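Local structure of transcription factor GAMBIF1 (Anopheles gambiae, 1BVO) at residues H10-F16 against I170-K175; S24-I28 against N98-I102; V56-E62 against D139-L145. The protein binds DNA through its Rel homology region, of which this chain is the specificity domain, and probably activates transcription by RNA polymerase II. One frame throughout, in Å; residues are numbered along the deposited sequence.

Contact 1 (H10-F16 against I170-K175). With nucleotides of chain A; nucleotides of chain B.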
loop_
_atom_site.group_PDB
_atom_site.type_symbol
_atom_site.label_atom_id
_atom_site.label_comp_id
_atom_site.label_asym_id
_atom_site.label_seq_id
_atom_site.Cartn_x
_atom_site.Cartn_y
_atom_site.Cartn_z
ATOM N N HIS C 10 -19.731 -21.192 -2.683
ATOM C CA HIS C 10 -19.891 -21.026 -1.264
ATOM C C HIS C 10 -19.604 -19.548 -1.071
ATOM O O HIS C 10 -18.531 -19.061 -1.440
ATOM C CB HIS C 10 -18.883 -21.855 -0.491
ATOM C CG HIS C 10 -19.086 -21.786 0.984
ATOM N ND1 HIS C 10 -19.604 -22.835 1.721
ATOM C CD2 HIS C 10 -18.922 -20.769 1.853
ATOM C CE1 HIS C 10 -19.749 -22.461 2.976
ATOM N NE2 HIS C 10 -19.341 -21.204 3.084
ATOM N N PRO C 11 -20.519 -18.836 -0.403
ATOM C CA PRO C 11 -20.467 -17.400 -0.110
ATOM C C PRO C 11 -19.408 -16.894 0.881
ATOM O O PRO C 11 -19.199 -15.684 0.979
ATOM C CB PRO C 11 -21.855 -17.148 0.451
ATOM C CG PRO C 11 -22.061 -18.383 1.274
ATOM C CD PRO C 11 -21.673 -19.454 0.280
ATOM N N LYS C 12 -18.749 -17.792 1.604
ATOM C CA LYS C 12 -17.760 -17.408 2.626
ATOM C C LYS C 12 -16.692 -18.473 2.827
ATOM O O LYS C 12 -16.466 -18.910 3.959
ATOM C CB LYS C 12 -18.457 -17.258 3.983
ATOM C CG LYS C 12 -19.119 -15.933 4.287
ATOM C CD LYS C 12 -18.109 -14.914 4.761
ATOM C CE LYS C 12 -18.810 -13.863 5.615
ATOM N NZ LYS C 12 -18.104 -12.541 5.564
ATOM N N ALA C 13 -16.029 -18.907 1.768
ATOM C CA ALA C 13 -15.040 -19.951 1.964
ATOM C C ALA C 13 -13.706 -19.741 1.291
ATOM O O ALA C 13 -12.888 -20.659 1.227
ATOM C CB ALA C 13 -15.611 -21.278 1.563
ATOM N N LEU C 14 -13.443 -18.522 0.850
ATOM C CA LEU C 14 -12.176 -18.266 0.188
ATOM C C LEU C 14 -11.746 -16.839 0.395
ATOM O O LEU C 14 -12.556 -15.914 0.271
ATOM C CB LEU C 14 -12.280 -18.561 -1.318
ATOM C CG LEU C 14 -11.026 -18.311 -2.164
ATOM C CD1 LEU C 14 -9.952 -19.330 -1.827
ATOM C CD2 LEU C 14 -11.366 -18.378 -3.643
ATOM N N ARG C 15 -10.499 -16.666 0.802
ATOM C CA ARG C 15 -9.980 -15.338 0.969
ATOM C C ARG C 15 -9.523 -14.896 -0.401
ATOM O O ARG C 15 -8.959 -15.678 -1.175
ATOM C CB ARG C 15 -8.831 -15.333 1.968
ATOM C CG ARG C 15 -7.649 -14.458 1.564
ATOM C CD ARG C 15 -7.469 -13.316 2.529
ATOM N NE ARG C 15 -7.528 -13.803 3.908
ATOM C CZ ARG C 15 -6.560 -13.625 4.798
ATOM N NH1 ARG C 15 -5.466 -12.970 4.465
ATOM N NH2 ARG C 15 -6.691 -14.110 6.026
ATOM N N PHE C 16 -9.845 -13.651 -0.719
ATOM C CA PHE C 16 -9.479 -13.021 -1.975
ATOM C C PHE C 16 -8.026 -12.611 -1.765
ATOM O O PHE C 16 -7.643 -12.173 -0.663
ATOM C CB PHE C 16 -10.328 -11.756 -2.214
ATOM C CG PHE C 16 -11.820 -12.000 -2.319
ATOM C CD1 PHE C 16 -12.371 -13.265 -2.129
ATOM C CD2 PHE C 16 -12.675 -10.940 -2.589
ATOM C CE1 PHE C 16 -13.762 -13.462 -2.207
ATOM C CE2 PHE C 16 -14.056 -11.118 -2.668
ATOM C CZ PHE C 16 -14.606 -12.385 -2.474
ATOM N N ILE C 170 -24.182 -14.124 -4.081
ATOM C CA ILE C 170 -23.018 -13.366 -3.693
ATOM C C ILE C 170 -21.918 -14.159 -3.002
ATOM O O ILE C 170 -22.173 -15.107 -2.246
ATOM C CB ILE C 170 -23.409 -12.156 -2.863
ATOM C CG1 ILE C 170 -24.378 -11.302 -3.680
ATOM C CG2 ILE C 170 -22.166 -11.345 -2.503
ATOM C CD1 ILE C 170 -25.188 -10.335 -2.864
ATOM N N ILE C 171 -20.686 -13.787 -3.336
ATOM C CA ILE C 171 -19.469 -14.361 -2.769
ATOM C C ILE C 171 -18.845 -13.204 -1.980
ATOM O O ILE C 171 -18.552 -12.141 -2.557
ATOM C CB ILE C 171 -18.476 -14.782 -3.856
ATOM C CG1 ILE C 171 -19.020 -15.968 -4.634
ATOM C CG2 ILE C 171 -17.127 -15.115 -3.239
ATOM C CD1 ILE C 171 -18.254 -16.230 -5.891
ATOM N N TYR C 172 -18.641 -13.448 -0.682
ATOM C CA TYR C 172 -18.102 -12.490 0.279
ATOM C C TYR C 172 -16.672 -12.782 0.717
ATOM O O TYR C 172 -16.399 -13.858 1.242
ATOM C CB TYR C 172 -18.975 -12.498 1.546
ATOM C CG TYR C 172 -20.433 -12.117 1.358
ATOM C CD1 TYR C 172 -20.779 -10.851 0.888
ATOM C CD2 TYR C 172 -21.465 -13.022 1.630
ATOM C CE1 TYR C 172 -22.098 -10.498 0.681
ATOM C CE2 TYR C 172 -22.807 -12.671 1.423
ATOM C CZ TYR C 172 -23.107 -11.404 0.942
ATOM O OH TYR C 172 -24.403 -11.046 0.658
ATOM N N ASP C 173 -15.778 -11.803 0.611
ATOM C CA ASP C 173 -14.386 -12.008 1.041
ATOM C C ASP C 173 -14.304 -12.418 2.504
ATOM O O ASP C 173 -14.701 -11.675 3.418
ATOM C CB ASP C 173 -13.513 -10.765 0.814
ATOM C CG ASP C 173 -12.033 -11.029 1.076
ATOM O OD1 ASP C 173 -11.670 -12.129 1.539
ATOM O OD2 ASP C 173 -11.216 -10.135 0.790
ATOM N N LYS C 174 -13.799 -13.628 2.697
ATOM C CA LYS C 174 -13.635 -14.243 3.992
ATOM C C LYS C 174 -12.420 -13.678 4.730
ATOM O O LYS C 174 -11.275 -14.054 4.434
ATOM C CB LYS C 174 -13.488 -15.759 3.812
ATOM C CG LYS C 174 -13.329 -16.503 5.110
ATOM C CD LYS C 174 -13.132 -17.988 4.935
ATOM C CE LYS C 174 -12.736 -18.575 6.275
ATOM N NZ LYS C 174 -12.253 -19.963 6.210
ATOM N N LYS C 175 -12.688 -12.805 5.709
ATOM C CA LYS C 175 -11.655 -12.160 6.531
ATOM C C LYS C 175 -10.480 -11.639 5.703
ATOM O O LYS C 175 -10.744 -10.771 4.846
ATOM C CB LYS C 175 -11.179 -13.113 7.644
ATOM C CG LYS C 175 -10.269 -12.487 8.715
ATOM C CD LYS C 175 -8.805 -12.435 8.301
ATOM C CE LYS C 175 -7.962 -11.825 9.398
ATOM N NZ LYS C 175 -6.697 -11.232 8.874
ATOM P P DG A 4 -8.848 -21.288 6.891
ATOM O OP1 DG A 4 -9.790 -21.833 7.942
ATOM O OP2 DG A 4 -9.610 -20.710 5.735
ATOM O "O5'" DG A 4 -8.062 -20.286 7.783
ATOM C "C5'" DG A 4 -7.205 -20.750 8.786
ATOM C "C4'" DG A 4 -6.358 -19.571 9.243
ATOM O "O4'" DG A 4 -5.461 -19.103 8.197
ATOM C "C3'" DG A 4 -7.219 -18.343 9.464
ATOM O "O3'" DG A 4 -6.712 -17.717 10.638
ATOM C "C2'" DG A 4 -6.928 -17.426 8.261
ATOM C "C1'" DG A 4 -5.429 -17.710 8.133
ATOM N N9 DG A 4 -4.744 -17.273 6.896
ATOM C C8 DG A 4 -5.126 -17.159 5.570
ATOM N N7 DG A 4 -4.234 -16.725 4.708
ATOM C C5 DG A 4 -3.136 -16.507 5.590
ATOM C C6 DG A 4 -1.835 -16.019 5.276
ATOM O O6 DG A 4 -1.471 -15.677 4.112
ATOM N N1 DG A 4 -1.001 -15.951 6.376
ATOM C C2 DG A 4 -1.434 -16.319 7.632
ATOM N N2 DG A 4 -0.414 -16.182 8.516
ATOM N N3 DG A 4 -2.630 -16.766 7.951
ATOM C C4 DG A 4 -3.416 -16.849 6.870
ATOM P P DG A 5 -7.879 -16.964 11.477
ATOM O OP1 DG A 5 -8.677 -17.904 12.293
ATOM O OP2 DG A 5 -8.597 -16.141 10.455
ATOM O "O5'" DG A 5 -6.954 -16.118 12.441
ATOM C "C5'" DG A 5 -5.895 -16.790 13.101
ATOM C "C4'" DG A 5 -4.686 -15.954 13.263
ATOM O "O4'" DG A 5 -3.756 -15.689 12.215
ATOM C "C3'" DG A 5 -4.674 -14.628 14.022
ATOM O "O3'" DG A 5 -3.377 -14.408 14.639
ATOM C "C2'" DG A 5 -4.722 -13.705 12.778
ATOM C "C1'" DG A 5 -3.529 -14.292 12.036
ATOM N N9 DG A 5 -3.602 -14.007 10.574
ATOM C C8 DG A 5 -4.732 -14.295 9.812
ATOM N N7 DG A 5 -4.634 -13.977 8.551
ATOM C C5 DG A 5 -3.318 -13.589 8.439
ATOM C C6 DG A 5 -2.688 -13.225 7.211
ATOM O O6 DG A 5 -3.232 -13.176 6.117
ATOM N N1 DG A 5 -1.414 -12.747 7.358
ATOM C C2 DG A 5 -0.813 -12.850 8.609
ATOM N N2 DG A 5 0.424 -12.434 8.385
ATOM N N3 DG A 5 -1.323 -13.248 9.787
ATOM C C4 DG A 5 -2.701 -13.627 9.626
ATOM P P DT B 6 -2.942 -13.028 15.553
ATOM O OP1 DT B 6 -2.007 -13.254 16.682
ATOM O OP2 DT B 6 -4.218 -12.301 15.780
ATOM O "O5'" DT B 6 -2.141 -12.317 14.389
ATOM C "C5'" DT B 6 -0.938 -12.889 13.922
ATOM C "C4'" DT B 6 0.055 -11.790 13.659
ATOM O "O4'" DT B 6 -0.018 -11.399 12.272
ATOM C "C3'" DT B 6 -0.258 -10.553 14.485
ATOM O "O3'" DT B 6 0.917 -10.151 15.199
ATOM C "C2'" DT B 6 -0.909 -9.592 13.496
ATOM C "C1'" DT B 6 -0.400 -10.040 12.125
ATOM N N1 DT B 6 -1.384 -9.992 11.020
ATOM C C2 DT B 6 -0.958 -9.674 9.733
ATOM O O2 DT B 6 0.189 -9.352 9.473
ATOM N N3 DT B 6 -1.942 -9.735 8.774
ATOM C C4 DT B 6 -3.267 -10.065 8.959
ATOM O O4 DT B 6 -4.047 -10.090 7.992
ATOM C C5 DT B 6 -3.639 -10.342 10.330
ATOM C C7 DT B 6 -5.054 -10.673 10.653
ATOM C C6 DT B 6 -2.693 -10.306 11.270
HETATM O O HOH W 1 -9.115 -15.561 6.202
#

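Contact 2 (S24-I28 against N98-I102). With nucleotides of chain A.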
loop_
_atom_site.group_PDB
_atom_site.type_symbol
_atom_site.label_atom_id
_atom_site.label_comp_id
_atom_site.label_asym_id
_atom_site.label_seq_id
_atom_site.Cartn_x
_atom_site.Cartn_y
_atom_site.Cartn_z
ATOM N N SER C 24 -1.870 -18.474 -6.114
ATOM C CA SER C 24 -2.700 -19.048 -7.179
ATOM C C SER C 24 -4.141 -18.632 -6.924
ATOM O O SER C 24 -5.066 -19.059 -7.638
ATOM C CB SER C 24 -2.643 -20.579 -7.134
ATOM O OG SER C 24 -1.448 -21.021 -6.525
ATOM N N ALA C 25 -4.304 -17.927 -5.797
ATOM C CA ALA C 25 -5.566 -17.402 -5.264
ATOM C C ALA C 25 -6.487 -18.498 -4.719
ATOM O O ALA C 25 -7.355 -18.224 -3.875
ATOM C CB ALA C 25 -6.300 -16.535 -6.289
ATOM N N GLY C 26 -6.204 -19.740 -5.112
ATOM C CA GLY C 26 -6.970 -20.883 -4.654
ATOM C C GLY C 26 -8.092 -21.288 -5.574
ATOM O O GLY C 26 -8.006 -21.132 -6.792
ATOM N N SER C 27 -9.129 -21.857 -4.969
ATOM C CA SER C 27 -10.316 -22.291 -5.685
ATOM C C SER C 27 -11.521 -22.086 -4.781
ATOM O O SER C 27 -11.457 -22.290 -3.562
ATOM C CB SER C 27 -10.215 -23.758 -6.069
ATOM O OG SER C 27 -9.140 -23.968 -6.958
ATOM N N ILE C 28 -12.607 -21.649 -5.404
ATOM C CA ILE C 28 -13.870 -21.377 -4.729
ATOM C C ILE C 28 -14.654 -22.663 -4.571
ATOM O O ILE C 28 -15.071 -23.261 -5.558
ATOM C CB ILE C 28 -14.727 -20.439 -5.581
ATOM C CG1 ILE C 28 -14.148 -19.039 -5.584
ATOM C CG2 ILE C 28 -16.163 -20.441 -5.115
ATOM C CD1 ILE C 28 -14.672 -18.237 -6.730
ATOM N N ASN C 98 -13.402 -26.023 -11.095
ATOM C CA ASN C 98 -12.641 -26.540 -9.976
ATOM C C ASN C 98 -11.433 -25.674 -9.624
ATOM O O ASN C 98 -10.858 -25.827 -8.544
ATOM C CB ASN C 98 -12.219 -27.974 -10.248
ATOM C CG ASN C 98 -11.559 -28.113 -11.577
ATOM O OD1 ASN C 98 -10.341 -28.013 -11.682
ATOM N ND2 ASN C 98 -12.366 -28.210 -12.625
ATOM N N ASN C 99 -11.031 -24.790 -10.538
ATOM C CA ASN C 99 -9.920 -23.870 -10.264
ATOM C C ASN C 99 -10.339 -22.480 -10.731
ATOM O O ASN C 99 -10.113 -22.103 -11.884
ATOM C CB ASN C 99 -8.599 -24.311 -10.921
ATOM C CG ASN C 99 -7.354 -23.693 -10.229
ATOM O OD1 ASN C 99 -6.287 -23.575 -10.839
ATOM N ND2 ASN C 99 -7.477 -23.343 -8.962
ATOM N N LEU C 100 -11.078 -21.800 -9.856
ATOM C CA LEU C 100 -11.587 -20.448 -10.084
ATOM C C LEU C 100 -11.277 -19.667 -8.805
ATOM O O LEU C 100 -11.829 -19.958 -7.729
ATOM C CB LEU C 100 -13.108 -20.478 -10.317
ATOM C CG LEU C 100 -13.794 -19.395 -11.171
ATOM C CD1 LEU C 100 -13.245 -19.425 -12.584
ATOM C CD2 LEU C 100 -15.283 -19.664 -11.174
ATOM N N GLY C 101 -10.350 -18.724 -8.907
ATOM C CA GLY C 101 -9.962 -17.932 -7.755
ATOM C C GLY C 101 -10.251 -16.458 -7.968
ATOM O O GLY C 101 -10.349 -15.990 -9.110
ATOM N N ILE C 102 -10.323 -15.714 -6.868
ATOM C CA ILE C 102 -10.637 -14.304 -6.963
ATOM C C ILE C 102 -9.473 -13.476 -6.476
ATOM O O ILE C 102 -9.011 -13.627 -5.339
ATOM C CB ILE C 102 -11.938 -14.012 -6.207
ATOM C CG1 ILE C 102 -13.046 -14.861 -6.814
ATOM C CG2 ILE C 102 -12.317 -12.547 -6.318
ATOM C CD1 ILE C 102 -14.288 -14.897 -6.003
ATOM P P DT A 2 -0.740 -23.197 -3.274
ATOM O OP1 DT A 2 -0.711 -23.396 -4.754
ATOM O OP2 DT A 2 -0.944 -21.809 -2.837
ATOM O "O5'" DT A 2 -1.303 -24.492 -2.543
ATOM C "C5'" DT A 2 -2.507 -24.557 -1.830
ATOM C "C4'" DT A 2 -2.706 -24.125 -0.444
ATOM O "O4'" DT A 2 -1.639 -23.804 0.463
ATOM C "C3'" DT A 2 -3.802 -23.231 0.028
ATOM O "O3'" DT A 2 -5.034 -23.752 0.454
ATOM C "C2'" DT A 2 -3.197 -22.336 1.122
ATOM C "C1'" DT A 2 -2.240 -23.334 1.752
ATOM N N1 DT A 2 -1.047 -22.607 2.307
ATOM C C2 DT A 2 -0.746 -22.531 3.620
ATOM O O2 DT A 2 -1.463 -23.014 4.545
ATOM N N3 DT A 2 0.442 -21.845 3.880
ATOM C C4 DT A 2 1.303 -21.289 2.982
ATOM O O4 DT A 2 2.397 -20.661 3.093
ATOM C C5 DT A 2 0.826 -21.445 1.637
ATOM C C7 DT A 2 1.746 -20.778 0.599
ATOM C C6 DT A 2 -0.277 -22.045 1.317
HETATM O O HOH W 2 -13.005 -23.177 -8.041
#

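Contact 3 (V56-E62 against D139-L145)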
loop_
_atom_site.group_PDB
_atom_site.type_symbol
_atom_site.label_atom_id
_atom_site.label_comp_id
_atom_site.label_asym_id
_atom_site.label_seq_id
_atom_site.Cartn_x
_atom_site.Cartn_y
_atom_site.Cartn_z
ATOM N N VAL C 56 -16.670 -16.344 -17.701
ATOM C CA VAL C 56 -16.980 -16.069 -16.325
ATOM C C VAL C 56 -16.186 -14.833 -15.939
ATOM O O VAL C 56 -15.028 -14.677 -16.339
ATOM C CB VAL C 56 -16.583 -17.239 -15.413
ATOM C CG1 VAL C 56 -17.068 -16.982 -13.994
ATOM C CG2 VAL C 56 -17.144 -18.534 -15.953
ATOM N N SER C 57 -16.855 -13.906 -15.264
ATOM C CA SER C 57 -16.204 -12.692 -14.789
ATOM C C SER C 57 -16.971 -12.209 -13.572
ATOM O O SER C 57 -18.076 -12.682 -13.296
ATOM C CB SER C 57 -16.145 -11.603 -15.867
ATOM O OG SER C 57 -17.418 -11.066 -16.167
ATOM N N CYS C 58 -16.344 -11.328 -12.811
ATOM C CA CYS C 58 -16.935 -10.772 -11.613
ATOM C C CYS C 58 -17.817 -9.577 -11.916
ATOM O O CYS C 58 -17.400 -8.641 -12.612
ATOM C CB CYS C 58 -15.846 -10.294 -10.668
ATOM S SG CYS C 58 -14.927 -11.580 -9.845
ATOM N N VAL C 59 -19.024 -9.590 -11.379
ATOM C CA VAL C 59 -19.922 -8.475 -11.551
ATOM C C VAL C 59 -20.240 -8.086 -10.109
ATOM O O VAL C 59 -19.871 -8.801 -9.169
ATOM C CB VAL C 59 -21.172 -8.872 -12.323
ATOM C CG1 VAL C 59 -20.789 -9.482 -13.651
ATOM C CG2 VAL C 59 -22.020 -9.817 -11.505
ATOM N N THR C 60 -20.877 -6.943 -9.927
ATOM C CA THR C 60 -21.229 -6.461 -8.590
ATOM C C THR C 60 -22.375 -7.279 -7.945
ATOM O O THR C 60 -23.202 -7.844 -8.668
ATOM C CB THR C 60 -21.654 -4.986 -8.687
ATOM O OG1 THR C 60 -22.704 -4.864 -9.658
ATOM C CG2 THR C 60 -20.475 -4.119 -9.142
ATOM N N LYS C 61 -22.417 -7.359 -6.609
ATOM C CA LYS C 61 -23.510 -8.067 -5.907
ATOM C C LYS C 61 -24.757 -7.276 -6.246
ATOM O O LYS C 61 -25.888 -7.769 -6.290
ATOM C CB LYS C 61 -23.335 -7.990 -4.377
ATOM C CG LYS C 61 -22.691 -6.688 -3.861
ATOM C CD LYS C 61 -23.411 -6.106 -2.638
ATOM C CE LYS C 61 -22.424 -5.746 -1.546
ATOM N NZ LYS C 61 -22.405 -4.310 -1.148
ATOM N N GLU C 62 -24.445 -6.000 -6.359
ATOM C CA GLU C 62 -25.266 -4.850 -6.623
ATOM C C GLU C 62 -26.177 -4.881 -7.878
ATOM O O GLU C 62 -25.778 -5.349 -8.937
ATOM C CB GLU C 62 -24.283 -3.630 -6.612
ATOM C CG GLU C 62 -23.169 -3.750 -5.468
ATOM C CD GLU C 62 -21.957 -2.798 -5.535
ATOM O OE1 GLU C 62 -21.882 -1.928 -6.404
ATOM O OE2 GLU C 62 -21.058 -2.933 -4.687
ATOM N N ASP C 139 -18.312 -2.099 -3.754
ATOM C CA ASP C 139 -17.944 -2.859 -2.577
ATOM C C ASP C 139 -16.875 -3.901 -2.917
ATOM O O ASP C 139 -17.146 -4.928 -3.559
ATOM C CB ASP C 139 -19.163 -3.536 -1.990
ATOM C CG ASP C 139 -18.837 -4.360 -0.742
ATOM O OD1 ASP C 139 -17.673 -4.320 -0.258
ATOM O OD2 ASP C 139 -19.746 -5.041 -0.236
ATOM N N LEU C 140 -15.654 -3.661 -2.448
ATOM C CA LEU C 140 -14.548 -4.570 -2.715
ATOM C C LEU C 140 -14.497 -5.813 -1.827
ATOM O O LEU C 140 -13.459 -6.485 -1.756
ATOM C CB LEU C 140 -13.219 -3.825 -2.644
ATOM C CG LEU C 140 -13.115 -2.676 -3.645
ATOM C CD1 LEU C 140 -11.743 -2.064 -3.571
ATOM C CD2 LEU C 140 -13.410 -3.175 -5.052
ATOM N N ASN C 141 -15.619 -6.163 -1.211
ATOM C CA ASN C 141 -15.670 -7.341 -0.359
ATOM C C ASN C 141 -16.714 -8.342 -0.764
ATOM O O ASN C 141 -16.960 -9.324 -0.062
ATOM C CB ASN C 141 -15.902 -6.945 1.080
ATOM C CG ASN C 141 -14.622 -6.859 1.841
ATOM O OD1 ASN C 141 -13.796 -5.962 1.590
ATOM N ND2 ASN C 141 -14.409 -7.820 2.758
ATOM N N ALA C 142 -17.330 -8.094 -1.905
ATOM C CA ALA C 142 -18.352 -8.990 -2.393
ATOM C C ALA C 142 -18.379 -8.906 -3.902
ATOM O O ALA C 142 -18.073 -7.870 -4.497
ATOM C CB ALA C 142 -19.697 -8.618 -1.815
ATOM N N VAL C 143 -18.722 -10.035 -4.501
ATOM C CA VAL C 143 -18.793 -10.144 -5.940
ATOM C C VAL C 143 -19.764 -11.248 -6.235
ATOM O O VAL C 143 -20.285 -11.897 -5.339
ATOM C CB VAL C 143 -17.464 -10.666 -6.543
ATOM C CG1 VAL C 143 -16.370 -9.626 -6.452
ATOM C CG2 VAL C 143 -17.047 -11.942 -5.811
ATOM N N ARG C 144 -20.012 -11.448 -7.508
ATOM C CA ARG C 144 -20.832 -12.551 -7.957
ATOM C C ARG C 144 -20.120 -12.968 -9.243
ATOM O O ARG C 144 -19.429 -12.163 -9.887
ATOM C CB ARG C 144 -22.247 -12.129 -8.299
ATOM C CG ARG C 144 -23.077 -11.519 -7.206
ATOM C CD ARG C 144 -24.437 -11.220 -7.830
ATOM N NE ARG C 144 -25.344 -10.426 -7.019
ATOM C CZ ARG C 144 -26.382 -10.925 -6.367
ATOM N NH1 ARG C 144 -26.650 -12.222 -6.429
ATOM N NH2 ARG C 144 -27.173 -10.114 -5.677
ATOM N N LEU C 145 -20.193 -14.251 -9.546
ATOM C CA LEU C 145 -19.576 -14.778 -10.746
ATOM C C LEU C 145 -20.621 -14.618 -11.829
ATOM O O LEU C 145 -21.813 -14.887 -11.608
ATOM C CB LEU C 145 -19.253 -16.261 -10.560
ATOM C CG LEU C 145 -18.258 -16.550 -9.438
ATOM C CD1 LEU C 145 -18.137 -18.043 -9.212
ATOM C CD2 LEU C 145 -16.923 -15.934 -9.783
#

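Contact 1 (H10-F16 against I170-K175)
Tyr172 N donates to Pro11 O at 2.8 Å, tying the end of strand 159-172 to the 10-16 loop. A longer but straight bond (173°) runs 3.3 Å from Phe16 N to Asp173 OD1 and meets that oxygen from above the carboxylate plane. This approach fits the way the carboxylate lies over the Phe16 ring, the two planes 11° apart. Asp173 CB adds a CH-pi contact, 3.5 Å from the centroid of the Phe16 ring and over its face. The placement follows from Asp173 CG standing anti to the backbone N (chi1 -172°), which runs the acid past the ring.

Next to this pair, the bent chain of Arg15 delivers NH1 to O6 (2.8 Å) and NH2 to N7 (3.3 Å) of DG5 of chain A. One water accepts from Arg15 NH2 and donates to Lys174 O. The extended Lys174 chain passes its CD over Lys12 O and Ala13 CA, and its NZ reaches OP2 of DG4 of chain A at 2.8 Å. On the protein side, Phe16 CZ packs against Ile171 CG2 at 3.8 Å, and Ile102 touches both side chains.

The paired donors of Arg15 match the two acceptors on the major-groove edge of a guanine, whereas Lys174 holds a backbone phosphate; the joined loop and the residues that follow strand 159-172 thus combine base reading with charge-based anchoring.

Contact 2 (S24-I28 against N98-I102)
Ile28 N donates to Leu100 O at 3.0 Å where the backbone paths of 25-28 and 98-102 run at 123° to each other. In the immunoglobulin-like fold of the Rel DNA-binding domain, this places a loop between strands 2-7 and 42-46 against the lead-in to strand 101-103, which pairs in turn with strand 72-74. The loop turns through Ala25 and Gly26, both with positive phi. Ala25 CB points toward the strand and packs on Gly101 CA at 4.2 Å, on the side where Gly101 has no side chain.

Asn99 CG stands anti to the backbone N (chi1 -158°), which turns the amide back so that ND2 reaches Ser27 OG. Asn99 ND2 donates to Ser27 OG at 2.7 Å (144°), with the hydroxyl oxygen near the amide plane. Asn99 OD1 accepts from Lys76 N, so both ends of the amide are used and its rotation is fixed. Asn98 O also lies 3.0 Å from Ser27 OG. A water accepts from Leu100 N and lies near Ile28 O, next to the direct backbone bond.

Inward, the Ile28 and Ile102 side chains meet through their CD1 atoms, with Pro9, Leu14 and Pro41 packed around Ile28. At the start of segment 24-28, Ser24 OG donates to phosphate oxygen OP1 of DT2 of chain A at 3.1 Å.

Contact 3 (V56-E62 against D139-L145)
Arg144 grips the carbonyl of Lys61 from the side, with NE and NH2 both donating to Lys61 O, at 2.8 and 2.7 Å. That oxygen lies only 2° out of the guanidinium plane, and NH2 approaches it in the carbonyl plane on a lone pair. The chain of Arg144, extended from CG to NE, runs alongside Thr60 O and Lys61 CA to arrive there. The Lys61 side chain leaves in another direction: bent at several torsions, it passes over Ala142 CB, and NZ forms a salt bridge with Asp139 OD2 at 2.9 Å, a weak one as a hydrogen bond. Glu62 OE2 takes Asp139 N on its syn lone pair (3.0 Å, 164°). Asp139 is thus held at its backbone N by Glu62 and at its carboxylate by Lys61, while its OD1 closes an Asx turn by accepting from Asn141 N.

These polar links finish an antiparallel pairing of strands 52-59 and 142-152, neighbours in one antiparallel sheet of the immunoglobulin-like Rel domain. Val59 and Arg144 form a hydrogen-bonded pair, with Val59 N to Arg144 O at 3.0 Å and Arg144 N to Val59 O at 3.1 Å; Cys58 and Leu145 form the adjoining non-hydrogen-bonded pair. The axes of strand parts 56-59 and 142-145 come within 4.7 Å, their N-to-C directions 148° apart. Cys58 and Leu145 put their side chains on one face, where both touch Leu73; there Cys58 SG also packs on Val143 CG1, and Val56 CG1 on Leu145 CB.

In the second shell, Arg144 NH1 donates to Ser168 O on strand 159-172, and Ile170 lies against both Arg144 and Lys61. On the loop side, Thr60 OG1 is hydrogen-bonded to Lys67 N and donates to Glu62 O, and Thr60 O is bonded to His66 ND1.

Overall arrangement
Contacts 1 and 2 have centres about 11 Å apart, as do contacts 1 and 3; contacts 2 and 3 are about 15 Å apart. All lie in the Rel homology DNA-binding domain. Along the chain, contact 1 encloses the other two, whose segments alternate. Contact 3 pairs strands 52-59 and 142-152, and strand 159-172 of contact 1 is next in that sheet, probably bonded through Ile171 N to Val143 O. Contact 2 joins them through packing: Leu14 against Ile28, and Leu100 against Leu145. The sheet and core are therefore continuous with the loops of contacts 1 and 2 that touch the DNA.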